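Long-range contacts in NikO protein (Streptomyces tendae, PDB 4FQD), which transfers an enolpyruvyl group, a step essential in nikkomycin biosynthesis, and, like its MurA relatives, probably takes it from phosphoenolpyruvate: residues Ala49-Glu54 and Val257-Ile262; Glu54-Ile59 and Glu83-Asp88; Asp58-Ala63 and His433-Tyr438; Glu67-Ala72 and Ser90-Ala95; Pro215-Asp220 and Glu241-His246. The protein carries 4 engineered substitutions. All blocks are in the same frame, centred on the assembly; numbering follows the deposited sequence.

Contact 1: residues Ala49-Glu54 and Val257-Ile262. Engineered in segment 49-54: Arg52 (natural residue Pro).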
# COMPACT_ATOMS: atom_id res chain seq x y z
N ALA A 49 6.24 3.55 -43.77
CA ALA A 49 5.88 4.95 -43.90
C ALA A 49 6.71 5.82 -42.96
O ALA A 49 7.09 5.37 -41.88
CB ALA A 49 4.40 5.14 -43.63
N PRO A 50 6.99 7.06 -43.37
CA PRO A 50 7.74 7.99 -42.51
C PRO A 50 6.93 8.41 -41.29
O PRO A 50 5.73 8.69 -41.41
CB PRO A 50 7.99 9.19 -43.43
CG PRO A 50 6.90 9.13 -44.44
CD PRO A 50 6.66 7.67 -44.67
N VAL A 51 7.58 8.46 -40.14
CA VAL A 51 6.92 8.89 -38.91
C VAL A 51 7.62 10.10 -38.31
O VAL A 51 8.77 10.02 -37.88
CB VAL A 51 6.89 7.75 -37.86
CG1 VAL A 51 6.32 8.26 -36.54
CG2 VAL A 51 6.09 6.58 -38.38
N ARG A 52 6.92 11.23 -38.30
CA ARG A 52 7.48 12.46 -37.75
C ARG A 52 7.13 12.62 -36.28
O ARG A 52 5.96 12.74 -35.92
CB ARG A 52 7.00 13.68 -38.54
CG ARG A 52 7.62 14.98 -38.06
CD ARG A 52 7.16 16.17 -38.88
NE ARG A 52 7.86 17.39 -38.48
CZ ARG A 52 7.60 18.60 -38.97
NH1 ARG A 52 6.66 18.76 -39.88
NH2 ARG A 52 8.29 19.64 -38.54
N ILE A 53 8.15 12.61 -35.43
CA ILE A 53 7.95 12.67 -33.99
C ILE A 53 8.34 14.04 -33.43
O ILE A 53 9.53 14.34 -33.29
CB ILE A 53 8.76 11.58 -33.27
CG1 ILE A 53 8.51 10.22 -33.91
CG2 ILE A 53 8.43 11.56 -31.79
CD1 ILE A 53 9.33 9.10 -33.31
N GLU A 54 7.35 14.86 -33.12
CA GLU A 54 7.60 16.17 -32.54
C GLU A 54 7.73 16.06 -31.02
O GLU A 54 7.32 15.06 -30.43
CB GLU A 54 6.48 17.15 -32.91
CG GLU A 54 6.26 17.27 -34.40
CD GLU A 54 5.94 18.69 -34.83
OE1 GLU A 54 6.20 19.62 -34.04
OE2 GLU A 54 5.43 18.87 -35.96
N VAL A 257 2.75 9.31 -40.55
CA VAL A 257 2.22 9.71 -39.25
C VAL A 257 2.94 10.93 -38.66
O VAL A 257 4.17 10.99 -38.64
CB VAL A 257 2.30 8.55 -38.23
CG1 VAL A 257 1.80 9.00 -36.87
CG2 VAL A 257 1.51 7.35 -38.73
N ASP A 258 2.16 11.89 -38.19
CA ASP A 258 2.68 13.02 -37.44
C ASP A 258 2.21 12.92 -35.99
O ASP A 258 1.01 12.89 -35.72
CB ASP A 258 2.20 14.35 -38.04
CG ASP A 258 3.17 14.92 -39.05
OD1 ASP A 258 3.95 14.14 -39.64
OD2 ASP A 258 3.16 16.15 -39.26
N VAL A 259 3.16 12.86 -35.06
CA VAL A 259 2.82 12.71 -33.65
C VAL A 259 3.66 13.60 -32.74
O VAL A 259 4.88 13.68 -32.88
CB VAL A 259 2.92 11.23 -33.20
CG1 VAL A 259 4.29 10.66 -33.52
CG2 VAL A 259 2.59 11.09 -31.72
N THR A 260 2.99 14.29 -31.82
CA THR A 260 3.67 15.10 -30.82
C THR A 260 3.68 14.37 -29.48
O THR A 260 2.63 14.14 -28.88
CB THR A 260 2.98 16.46 -30.65
OG1 THR A 260 2.92 17.13 -31.91
CG2 THR A 260 3.75 17.32 -29.66
N LEU A 261 4.87 14.01 -29.02
CA LEU A 261 5.02 13.23 -27.79
C LEU A 261 4.45 13.92 -26.56
O LEU A 261 4.53 15.14 -26.42
CB LEU A 261 6.49 12.88 -27.53
CG LEU A 261 7.14 11.86 -28.46
CD1 LEU A 261 8.56 11.56 -28.01
CD2 LEU A 261 6.31 10.58 -28.52
N ILE A 262 3.85 13.13 -25.68
CA ILE A 262 3.41 13.61 -24.38
C ILE A 262 4.65 13.99 -23.57
O ILE A 262 5.68 13.30 -23.65
CB ILE A 262 2.57 12.53 -23.65
CG1 ILE A 262 2.00 13.05 -22.34
CG2 ILE A 262 3.38 11.26 -23.42
CD1 ILE A 262 1.04 12.09 -21.67
O HOH W 1 5.18 11.71 -41.59
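Strand 50-54 and strand 257-260 run in parallel, and five backbone bonds alternate between them from Pro50 to Leu261. Arg52 and Val259 carry most of the pattern: Arg52 N gives to Val257 O at 2.8 Å, Val259 N to Arg52 O at 2.9 Å, and Glu54 N to Val259 O at 2.7 Å. A further bond, Leu261 N to Glu54 O at 3.0 Å, comes in from above the carbonyl plane.

The apolar contacts lie on the face of Val51, Ile53, Val257 and Val259, covered by helices 34-44 and 219-231. Ile53 CG2, anti to its own backbone N, presses on Leu261 CG at 3.6 Å.

Polar side chains occupy the other face. The engineered Arg52 has an extended chain whose CB lies 3.3 Å from Asp258 OD1, yet the guanidinium and carboxylate planes are 85° apart and Arg52 NH1 stays 4.4 Å from Asp258 OD2, beyond a salt bridge. Glu54 OE2 instead hovers over the guanidinium centre, a long, charge-only pairing.

Such a parallel edge pair, distant in sequence, completes a mixed sheet of the inverse beta/alpha barrel.

Contact 2: residues Glu54-Ile59 and Glu83-Asp88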
# COMPACT_ATOMS: atom_id res chain seq x y z
N GLU A 54 7.35 14.86 -33.12
CA GLU A 54 7.60 16.17 -32.54
C GLU A 54 7.73 16.06 -31.02
O GLU A 54 7.32 15.06 -30.43
CB GLU A 54 6.48 17.15 -32.91
CG GLU A 54 6.26 17.27 -34.40
CD GLU A 54 5.94 18.69 -34.83
OE1 GLU A 54 6.20 19.62 -34.04
OE2 GLU A 54 5.43 18.87 -35.96
N ASN A 55 8.29 17.10 -30.41
CA ASN A 55 8.58 17.11 -28.98
C ASN A 55 9.41 15.88 -28.59
O ASN A 55 9.12 15.21 -27.60
CB ASN A 55 7.29 17.18 -28.15
CG ASN A 55 7.55 17.50 -26.69
OD1 ASN A 55 8.49 18.22 -26.35
ND2 ASN A 55 6.72 16.95 -25.81
N CYS A 56 10.43 15.59 -29.39
CA CYS A 56 11.28 14.44 -29.13
C CYS A 56 12.45 14.83 -28.23
O CYS A 56 13.16 15.79 -28.51
CB CYS A 56 11.81 13.85 -30.45
SG CYS A 56 12.88 12.41 -30.24
N PRO A 57 12.64 14.08 -27.14
CA PRO A 57 13.70 14.38 -26.17
C PRO A 57 15.09 14.11 -26.75
O PRO A 57 15.28 13.14 -27.48
CB PRO A 57 13.41 13.40 -25.03
CG PRO A 57 12.69 12.27 -25.68
CD PRO A 57 11.86 12.88 -26.76
N ASP A 58 16.04 14.99 -26.44
CA ASP A 58 17.41 14.82 -26.89
C ASP A 58 18.20 14.02 -25.86
O ASP A 58 18.99 14.57 -25.09
CB ASP A 58 18.06 16.18 -27.12
CG ASP A 58 19.46 16.07 -27.69
OD1 ASP A 58 19.77 15.03 -28.31
OD2 ASP A 58 20.25 17.03 -27.53
N ILE A 59 17.97 12.71 -25.84
CA ILE A 59 18.62 11.83 -24.88
C ILE A 59 19.36 10.70 -25.59
O ILE A 59 19.46 10.67 -26.81
CB ILE A 59 17.61 11.23 -23.88
CG1 ILE A 59 16.47 10.54 -24.63
CG2 ILE A 59 17.06 12.32 -22.98
CD1 ILE A 59 15.41 9.95 -23.72
N GLU A 83 13.47 19.93 -32.12
CA GLU A 83 13.29 18.67 -31.41
C GLU A 83 12.37 17.71 -32.14
O GLU A 83 11.40 17.21 -31.58
CB GLU A 83 12.77 18.93 -29.99
CG GLU A 83 13.65 19.88 -29.19
CD GLU A 83 13.33 19.85 -27.71
OE1 GLU A 83 12.34 20.50 -27.29
OE2 GLU A 83 14.07 19.19 -26.95
N THR A 84 12.68 17.45 -33.41
CA THR A 84 11.86 16.59 -34.25
C THR A 84 12.63 15.37 -34.73
O THR A 84 13.70 15.49 -35.33
CB THR A 84 11.31 17.37 -35.46
OG1 THR A 84 10.50 18.46 -35.00
CG2 THR A 84 10.46 16.45 -36.33
N PHE A 85 12.07 14.19 -34.47
CA PHE A 85 12.69 12.94 -34.89
C PHE A 85 11.89 12.33 -36.03
O PHE A 85 10.73 11.97 -35.87
CB PHE A 85 12.73 11.96 -33.72
CG PHE A 85 13.69 10.82 -33.92
CD1 PHE A 85 14.73 10.91 -34.83
CD2 PHE A 85 13.55 9.65 -33.19
CE1 PHE A 85 15.61 9.86 -35.01
CE2 PHE A 85 14.42 8.59 -33.37
CZ PHE A 85 15.46 8.70 -34.28
N THR A 86 12.52 12.22 -37.20
CA THR A 86 11.86 11.63 -38.36
C THR A 86 12.51 10.30 -38.75
O THR A 86 13.69 10.25 -39.09
CB THR A 86 11.89 12.58 -39.57
OG1 THR A 86 11.21 13.80 -39.24
CG2 THR A 86 11.20 11.93 -40.77
N VAL A 87 11.72 9.23 -38.70
CA VAL A 87 12.21 7.90 -39.04
C VAL A 87 11.39 7.29 -40.17
O VAL A 87 10.25 7.69 -40.41
CB VAL A 87 12.16 6.96 -37.82
CG1 VAL A 87 13.11 7.44 -36.73
CG2 VAL A 87 10.74 6.85 -37.29
N ASP A 88 11.98 6.33 -40.87
CA ASP A 88 11.30 5.63 -41.95
C ASP A 88 11.92 4.25 -42.14
O ASP A 88 13.09 4.13 -42.51
CB ASP A 88 11.38 6.43 -43.25
CG ASP A 88 10.36 5.99 -44.28
OD1 ASP A 88 9.81 4.87 -44.15
OD2 ASP A 88 10.10 6.76 -45.23
O HOH W 2 8.93 20.60 -26.71
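Cys56 and Glu83 meet through one backbone bond, Cys56 N to Glu83 O, 2.9 Å long and fairly straight at 166°, although the donor is tilted 28° from the carbonyl plane. Glu83 CB packs against Cys56 O at 3.5 Å. The thiol completes this first shell. Cys56 SG, anti to the backbone N (chi1 -180°), lies 3.5 Å from Phe85 CB, and it views the Phe85 ring obliquely, 5.0 Å from the centroid, in a cysteine sulfur-aromatic contact.

One shell out, the partners are themselves held. Val87 CG1 covers one face of the Phe85 ring near its rim, 3.6 Å above the plane. Tyr78 OH from strand 75-79 hydrogen-bonds Cys56 O, while the Asn55 amide nitrogen binds Leu261 O and so ties the turn to the neighbouring strand end. Further along, Asp58 is the centre of an inverse gamma turn, closed by a weak bond from Ile59 N to Pro57 O, which leads the chain into helix 60-71.

On the other side, Glu83 adopts positive phi and, with Thr84, faces Asp79. This is a G1 beta bulge at the entry to strand 84-88, set against the turn that begins a beta-alpha-beta crossover from strand 50-54 through helix 60-71 to strand 75-79.

Contact 3: residues Asp58-Ala63 and His433-Tyr438. With SO4 (sulfate ion), chain D.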
# COMPACT_ATOMS: atom_id res chain seq x y z
N ASP A 58 16.04 14.99 -26.44
CA ASP A 58 17.41 14.82 -26.89
C ASP A 58 18.20 14.02 -25.86
O ASP A 58 18.99 14.57 -25.09
CB ASP A 58 18.06 16.18 -27.12
CG ASP A 58 19.46 16.07 -27.69
OD1 ASP A 58 19.77 15.03 -28.31
OD2 ASP A 58 20.25 17.03 -27.53
N ILE A 59 17.97 12.71 -25.84
CA ILE A 59 18.62 11.83 -24.88
C ILE A 59 19.36 10.70 -25.59
O ILE A 59 19.46 10.67 -26.81
CB ILE A 59 17.61 11.23 -23.88
CG1 ILE A 59 16.47 10.54 -24.63
CG2 ILE A 59 17.06 12.32 -22.98
CD1 ILE A 59 15.41 9.95 -23.72
N VAL A 60 19.88 9.76 -24.80
CA VAL A 60 20.66 8.64 -25.33
C VAL A 60 19.82 7.76 -26.26
O VAL A 60 20.29 7.37 -27.33
CB VAL A 60 21.23 7.77 -24.19
CG1 VAL A 60 21.99 6.58 -24.76
CG2 VAL A 60 22.14 8.61 -23.30
N GLU A 61 18.59 7.47 -25.84
CA GLU A 61 17.69 6.62 -26.61
C GLU A 61 17.49 7.13 -28.03
O GLU A 61 17.53 6.36 -28.99
CB GLU A 61 16.33 6.51 -25.90
CG GLU A 61 16.38 5.81 -24.55
CD GLU A 61 16.40 4.29 -24.68
OE1 GLU A 61 15.97 3.78 -25.73
OE2 GLU A 61 16.83 3.62 -23.73
N THR A 62 17.28 8.44 -28.17
CA THR A 62 17.05 9.06 -29.47
C THR A 62 18.24 8.85 -30.40
O THR A 62 18.08 8.52 -31.58
CB THR A 62 16.78 10.57 -29.34
OG1 THR A 62 15.75 10.79 -28.37
CG2 THR A 62 16.35 11.15 -30.67
N ALA A 63 19.45 9.05 -29.87
CA ALA A 63 20.66 8.93 -30.66
C ALA A 63 20.89 7.49 -31.12
O ALA A 63 21.17 7.24 -32.29
CB ALA A 63 21.86 9.43 -29.87
N HIS A 433 24.00 8.31 -15.29
CA HIS A 433 22.67 7.74 -15.44
C HIS A 433 21.66 8.78 -15.91
O HIS A 433 20.70 8.46 -16.61
CB HIS A 433 22.19 7.12 -14.12
CG HIS A 433 22.97 5.92 -13.70
ND1 HIS A 433 23.03 4.76 -14.45
CD2 HIS A 433 23.72 5.68 -12.59
CE1 HIS A 433 23.78 3.87 -13.83
NE2 HIS A 433 24.21 4.40 -12.70
N LEU A 434 21.89 10.04 -15.53
CA LEU A 434 20.98 11.13 -15.83
C LEU A 434 20.76 11.35 -17.33
O LEU A 434 19.70 11.81 -17.75
CB LEU A 434 21.47 12.44 -15.20
CG LEU A 434 21.44 12.54 -13.67
CD1 LEU A 434 22.06 13.85 -13.22
CD2 LEU A 434 20.02 12.41 -13.15
N ALA A 435 21.77 11.02 -18.13
CA ALA A 435 21.71 11.24 -19.57
C ALA A 435 20.68 10.34 -20.25
O ALA A 435 20.26 10.61 -21.38
CB ALA A 435 23.08 11.05 -20.20
N ARG A 436 20.28 9.28 -19.57
CA ARG A 436 19.31 8.33 -20.12
C ARG A 436 17.88 8.69 -19.76
O ARG A 436 16.93 8.05 -20.22
CB ARG A 436 19.63 6.91 -19.65
CG ARG A 436 20.98 6.39 -20.11
CD ARG A 436 21.23 4.96 -19.65
NE ARG A 436 21.36 4.87 -18.19
CZ ARG A 436 20.39 4.45 -17.38
NH1 ARG A 436 19.21 4.09 -17.88
NH2 ARG A 436 20.60 4.40 -16.08
N GLY A 437 17.71 9.73 -18.94
CA GLY A 437 16.39 10.15 -18.51
C GLY A 437 16.13 11.63 -18.73
O GLY A 437 14.99 12.05 -18.92
N TYR A 438 17.20 12.42 -18.69
CA TYR A 438 17.08 13.86 -18.86
C TYR A 438 18.05 14.34 -19.94
O TYR A 438 19.10 13.74 -20.15
CB TYR A 438 17.37 14.59 -17.55
CG TYR A 438 16.54 14.11 -16.38
CD1 TYR A 438 16.97 13.04 -15.59
CD2 TYR A 438 15.34 14.72 -16.06
CE1 TYR A 438 16.22 12.60 -14.52
CE2 TYR A 438 14.58 14.28 -14.99
CZ TYR A 438 15.02 13.22 -14.22
OH TYR A 438 14.27 12.78 -13.16
S SO4 D . 17.14 2.75 -14.47
O1 SO4 D . 15.87 3.19 -13.89
O2 SO4 D . 17.08 2.91 -15.93
O3 SO4 D . 18.23 3.56 -13.95
O4 SO4 D . 17.37 1.35 -14.14
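Arg436 NH2 is shared between two acceptors: His433 ND1 at 2.9 Å, lying in the guanidinium plane, and sulfate O3 at 3.3 Å. Its neighbour NH1 gives a nearly straight bond to sulfate O2 at 3.1 Å, so the ion, which probably came from the crystallisation liquor, is held by the edge of the guanidinium in two-pronged fashion, and Leu409 N adds another bond to it. Both imidazole and anion limit rotation of the group, and the carbonyl oxygen of His433 lies over one of its faces. A bend at chi3 (-66°) turns the chain toward these partners.

Nearer the backbone, the same arginine takes part in the packing of Val60 and Ile59 on the 435-438 backbone. Val60 CG2, anti to its carbonyl carbon, comes 3.3 Å from Ala435 O and 4.1 Å from both Ala435 CB and Arg436 CG. Beside it, Ile59 CG2 lies 3.8 Å from Tyr438 O. The turn presented to these two side chains is kept compact by Leu434 O, which accepts from both Tyr438 N and Gly437 N; Arg436 O is bonded to Lys34 NZ of helix 34-44.

The N-terminal end of helix 60-71 meets the 3-10 turn of 434-436 across the boundary between the two globular halves, the place where enzymes of the MurA family keep their active-site cleft.

Contact 4: residues Glu67-Ala72 and Ser90-Ala95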
# COMPACT_ATOMS: atom_id res chain seq x y z
N GLU A 67 20.71 5.73 -34.84
CA GLU A 67 21.85 5.03 -35.41
C GLU A 67 21.46 3.61 -35.83
O GLU A 67 21.92 3.12 -36.86
CB GLU A 67 23.02 4.98 -34.42
CG GLU A 67 23.64 6.34 -34.13
CD GLU A 67 24.70 6.29 -33.05
OE1 GLU A 67 24.97 5.18 -32.54
OE2 GLU A 67 25.25 7.35 -32.69
N ILE A 68 20.61 2.97 -35.04
CA ILE A 68 20.14 1.62 -35.35
C ILE A 68 19.38 1.60 -36.67
O ILE A 68 19.57 0.71 -37.49
CB ILE A 68 19.24 1.07 -34.22
CG1 ILE A 68 20.07 0.78 -32.97
CG2 ILE A 68 18.52 -0.19 -34.67
CD1 ILE A 68 19.26 0.27 -31.79
N PHE A 69 18.53 2.60 -36.88
CA PHE A 69 17.76 2.72 -38.11
C PHE A 69 18.67 2.85 -39.34
O PHE A 69 18.52 2.11 -40.31
CB PHE A 69 16.81 3.92 -38.04
CG PHE A 69 15.42 3.57 -37.58
CD1 PHE A 69 15.21 3.02 -36.33
CD2 PHE A 69 14.33 3.81 -38.40
CE1 PHE A 69 13.93 2.69 -35.91
CE2 PHE A 69 13.05 3.49 -37.99
CZ PHE A 69 12.85 2.93 -36.74
N ARG A 70 19.61 3.79 -39.28
CA ARG A 70 20.52 4.02 -40.40
C ARG A 70 21.45 2.84 -40.64
O ARG A 70 21.84 2.57 -41.78
CB ARG A 70 21.34 5.30 -40.16
CG ARG A 70 20.51 6.57 -40.17
CD ARG A 70 21.40 7.80 -40.05
NE ARG A 70 22.16 7.81 -38.81
CZ ARG A 70 21.76 8.40 -37.69
NH1 ARG A 70 20.60 9.05 -37.66
NH2 ARG A 70 22.52 8.36 -36.60
N ALA A 71 21.79 2.12 -39.57
CA ALA A 71 22.67 0.96 -39.68
C ALA A 71 21.98 -0.19 -40.39
O ALA A 71 22.63 -1.08 -40.94
CB ALA A 71 23.16 0.53 -38.30
N ALA A 72 20.65 -0.19 -40.36
CA ALA A 72 19.86 -1.24 -40.99
C ALA A 72 19.39 -0.82 -42.38
O ALA A 72 18.56 -1.49 -42.99
CB ALA A 72 18.68 -1.62 -40.12
N SER A 90 11.05 1.98 -44.32
CA SER A 90 10.69 1.46 -45.64
C SER A 90 11.82 0.63 -46.25
O SER A 90 11.58 -0.48 -46.72
CB SER A 90 10.33 2.61 -46.58
OG SER A 90 9.26 3.38 -46.06
N ALA A 91 13.03 1.17 -46.23
CA ALA A 91 14.17 0.51 -46.85
C ALA A 91 14.95 -0.36 -45.86
O ALA A 91 16.13 -0.65 -46.08
CB ALA A 91 15.09 1.54 -47.49
N TRP A 92 14.29 -0.76 -44.78
CA TRP A 92 14.91 -1.62 -43.78
C TRP A 92 15.22 -2.99 -44.39
O TRP A 92 14.31 -3.74 -44.73
CB TRP A 92 13.97 -1.79 -42.58
CG TRP A 92 14.64 -2.27 -41.33
CD1 TRP A 92 15.33 -3.44 -41.16
CD2 TRP A 92 14.67 -1.60 -40.06
NE1 TRP A 92 15.80 -3.53 -39.88
CE2 TRP A 92 15.40 -2.42 -39.18
CE3 TRP A 92 14.16 -0.39 -39.59
CZ2 TRP A 92 15.63 -2.07 -37.85
CZ3 TRP A 92 14.38 -0.04 -38.27
CH2 TRP A 92 15.11 -0.88 -37.41
N ASP A 93 16.50 -3.31 -44.53
CA ASP A 93 16.90 -4.58 -45.13
C ASP A 93 17.19 -5.64 -44.08
O ASP A 93 16.80 -5.50 -42.92
CB ASP A 93 18.10 -4.40 -46.07
CG ASP A 93 19.32 -3.83 -45.37
OD1 ASP A 93 19.70 -4.34 -44.30
OD2 ASP A 93 19.91 -2.87 -45.91
N ARG A 94 17.88 -6.71 -44.48
CA ARG A 94 18.18 -7.80 -43.57
C ARG A 94 19.67 -8.10 -43.47
O ARG A 94 20.31 -8.48 -44.45
CB ARG A 94 17.40 -9.06 -43.97
CG ARG A 94 17.51 -9.43 -45.44
CD ARG A 94 16.41 -10.40 -45.84
NE ARG A 94 15.09 -9.78 -45.78
CZ ARG A 94 13.95 -10.44 -45.90
NH1 ARG A 94 13.95 -11.75 -46.09
NH2 ARG A 94 12.80 -9.78 -45.83
N ALA A 95 20.20 -7.94 -42.27
CA ALA A 95 21.61 -8.21 -41.99
C ALA A 95 21.83 -8.28 -40.48
O ALA A 95 20.87 -8.27 -39.71
CB ALA A 95 22.49 -7.13 -42.60
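The C-terminal end of helix 60-71, at Phe69 and Ala72, receives Trp92 from the loop joining strand 84-88 to helix 99-102. Trp92 and Phe69 form a T-shaped stack: the indole edge points at the phenyl face, CZ3 standing 3.5 Å above its centre, with the planes 76° apart. Ala72 uses the indole differently, laying CB over the face of the five-membered ring, 3.7 Å from its centroid, in a CH-pi contact. The indole CG is trans to the main-chain N (chi1 -161°), which brings the ring back against the helix end, where Leu115 and Arg118 of helix 112-118 also touch it. Replacing Trp92 by an alanine would probably strip the Phe69 face of its edge partner and open a gap under the Ala72 methyl. Beside the rings, Asp93 N donates to Ala72 O at 3.2 Å, with the donor almost in line with the C=O bond. Dispersion and ring electrostatics therefore carry the side-chain part, while this single backbone bond occupies a carbonyl just past the last helical turn.

Contact 5: residues Pro215-Asp220 and Glu241-His246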
# COMPACT_ATOMS: atom_id res chain seq x y z
N PRO A 215 -4.96 -4.88 -20.40
CA PRO A 215 -3.70 -4.31 -20.89
C PRO A 215 -3.15 -3.21 -19.98
O PRO A 215 -3.86 -2.67 -19.14
CB PRO A 215 -4.12 -3.70 -22.23
CG PRO A 215 -5.53 -3.28 -22.01
CD PRO A 215 -6.13 -4.30 -21.08
N TYR A 216 -1.86 -2.91 -20.16
CA TYR A 216 -1.22 -1.79 -19.49
C TYR A 216 -1.87 -0.51 -20.03
O TYR A 216 -2.19 -0.44 -21.22
CB TYR A 216 0.28 -1.81 -19.80
CG TYR A 216 1.12 -0.87 -18.96
CD1 TYR A 216 1.34 -1.12 -17.61
CD2 TYR A 216 1.72 0.24 -19.53
CE1 TYR A 216 2.12 -0.27 -16.85
CE2 TYR A 216 2.50 1.09 -18.78
CZ TYR A 216 2.70 0.84 -17.44
OH TYR A 216 3.48 1.69 -16.70
N LEU A 217 -2.06 0.48 -19.17
CA LEU A 217 -2.92 1.61 -19.51
C LEU A 217 -2.25 2.99 -19.57
O LEU A 217 -2.89 3.98 -19.92
CB LEU A 217 -4.12 1.67 -18.56
CG LEU A 217 -5.04 0.44 -18.60
CD1 LEU A 217 -6.07 0.52 -17.48
CD2 LEU A 217 -5.71 0.33 -19.96
N LYS A 218 -0.97 3.06 -19.22
CA LYS A 218 -0.25 4.33 -19.25
C LYS A 218 -0.00 4.78 -20.69
O LYS A 218 -0.02 3.95 -21.61
CB LYS A 218 1.07 4.20 -18.49
CG LYS A 218 0.90 3.84 -17.02
CD LYS A 218 0.02 4.86 -16.31
CE LYS A 218 -0.13 4.55 -14.83
NZ LYS A 218 1.17 4.65 -14.11
N PRO A 219 0.22 6.09 -20.91
CA PRO A 219 0.50 6.63 -22.25
C PRO A 219 1.64 5.89 -22.94
O PRO A 219 1.75 5.93 -24.17
CB PRO A 219 0.92 8.07 -21.96
CG PRO A 219 0.18 8.42 -20.73
CD PRO A 219 0.14 7.16 -19.90
N ASP A 220 2.48 5.25 -22.14
CA ASP A 220 3.53 4.35 -22.61
C ASP A 220 2.99 3.42 -23.70
O ASP A 220 3.59 3.27 -24.76
CB ASP A 220 4.02 3.52 -21.43
CG ASP A 220 5.49 3.17 -21.53
OD1 ASP A 220 6.02 3.18 -22.66
OD2 ASP A 220 6.10 2.89 -20.48
N GLU A 241 -11.52 -3.74 -20.61
CA GLU A 241 -10.33 -4.56 -20.42
C GLU A 241 -10.06 -5.45 -21.63
O GLU A 241 -9.31 -6.42 -21.54
CB GLU A 241 -10.48 -5.43 -19.17
CG GLU A 241 -10.73 -4.66 -17.88
CD GLU A 241 -9.52 -3.86 -17.43
OE1 GLU A 241 -8.42 -4.07 -17.99
OE2 GLU A 241 -9.66 -3.02 -16.51
N THR A 242 -10.65 -5.11 -22.77
CA THR A 242 -10.50 -5.92 -23.97
C THR A 242 -10.05 -5.11 -25.18
O THR A 242 -10.77 -4.23 -25.65
CB THR A 242 -11.81 -6.65 -24.33
OG1 THR A 242 -12.21 -7.49 -23.24
CG2 THR A 242 -11.62 -7.50 -25.58
N TRP A 243 -8.86 -5.42 -25.68
CA TRP A 243 -8.33 -4.78 -26.88
C TRP A 243 -8.23 -5.79 -28.01
O TRP A 243 -7.64 -6.86 -27.84
CB TRP A 243 -6.97 -4.15 -26.61
CG TRP A 243 -7.02 -2.94 -25.72
CD1 TRP A 243 -8.13 -2.42 -25.11
CD2 TRP A 243 -5.93 -2.10 -25.34
NE1 TRP A 243 -7.80 -1.31 -24.38
CE2 TRP A 243 -6.44 -1.09 -24.51
CE3 TRP A 243 -4.56 -2.10 -25.63
CZ2 TRP A 243 -5.65 -0.10 -23.95
CZ3 TRP A 243 -3.77 -1.11 -25.08
CH2 TRP A 243 -4.31 -0.12 -24.25
N VAL A 244 -8.80 -5.45 -29.16
CA VAL A 244 -8.81 -6.34 -30.31
C VAL A 244 -8.02 -5.75 -31.47
O VAL A 244 -8.33 -4.66 -31.95
CB VAL A 244 -10.25 -6.65 -30.77
CG1 VAL A 244 -10.24 -7.50 -32.02
CG2 VAL A 244 -11.03 -7.33 -29.66
N ILE A 245 -7.01 -6.48 -31.93
CA ILE A 245 -6.20 -6.04 -33.06
C ILE A 245 -6.50 -6.88 -34.30
O ILE A 245 -6.07 -8.04 -34.39
CB ILE A 245 -4.69 -6.12 -32.77
CG1 ILE A 245 -4.35 -5.39 -31.47
CG2 ILE A 245 -3.89 -5.57 -33.94
CD1 ILE A 245 -4.13 -6.31 -30.29
N HIS A 246 -7.23 -6.30 -35.24
CA HIS A 246 -7.48 -6.97 -36.51
C HIS A 246 -6.27 -6.80 -37.41
O HIS A 246 -6.24 -5.94 -38.29
CB HIS A 246 -8.74 -6.41 -37.17
CG HIS A 246 -9.96 -6.49 -36.31
ND1 HIS A 246 -10.61 -7.67 -36.05
CD2 HIS A 246 -10.63 -5.53 -35.64
CE1 HIS A 246 -11.64 -7.44 -35.26
NE2 HIS A 246 -11.68 -6.15 -34.99
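Pro215 sets its CB-CG edge on one face of the Trp243 indole, CG lying 3.6 Å from the centroid of the six-membered ring, 17° off the normal: a CH-pi contact. Pro215 CB comes 3.8 Å from Trp243 CE3, while Pro215 CD turns instead to Glu241, 3.9 Å from OE1. That carboxylate has its main partner elsewhere, a salt bridge to Arg337. Trp243 CG is anti to its carbonyl carbon (chi1 -70°), which brings the ring to Pro215. At the far end of the indole, Leu217 CD2 approaches Trp243 CZ2 obliquely at 4.0 Å, and Tyr216 O comes within 3.7 Å of Trp243 CH2. The ring of Phe237 stacks with the indole, and Leu200, Val221 and Val225 of the adjoining helices touch it. With a serine at Trp243, Pro215 would be likely to lose the surface it covers and Phe237 its stacking partner. The contact joins the turn before helix 219-231 to the sheet of 174-176, 209-213, 242-248 and 235-239, covered by helices 192-204 and 219-231 within the beta/alpha inverse barrel.

Contacts 1 and 2 are built on one sheet: strand 50-54 lies between 84-88 and 257-260, and Glu54 belongs to both contacts, whose centres are 8 Å apart. From there the chain passes through the turn of contact 2 into helix 60-71, whose start serves contact 3 and whose end serves contact 4, centres 22 Å apart. Contact 4 also reaches back to the sheet, since Phe69 CE2 packs on Val87 CB at 3.6 Å. Contact 5 lies on another sheet, 20 Å from contact 1 between centres, but Pro219 touches Ile262. Contact 3, bearing the sulfate, is the one that bridges toward the other half of the molecule, beside the probable active-site cleft.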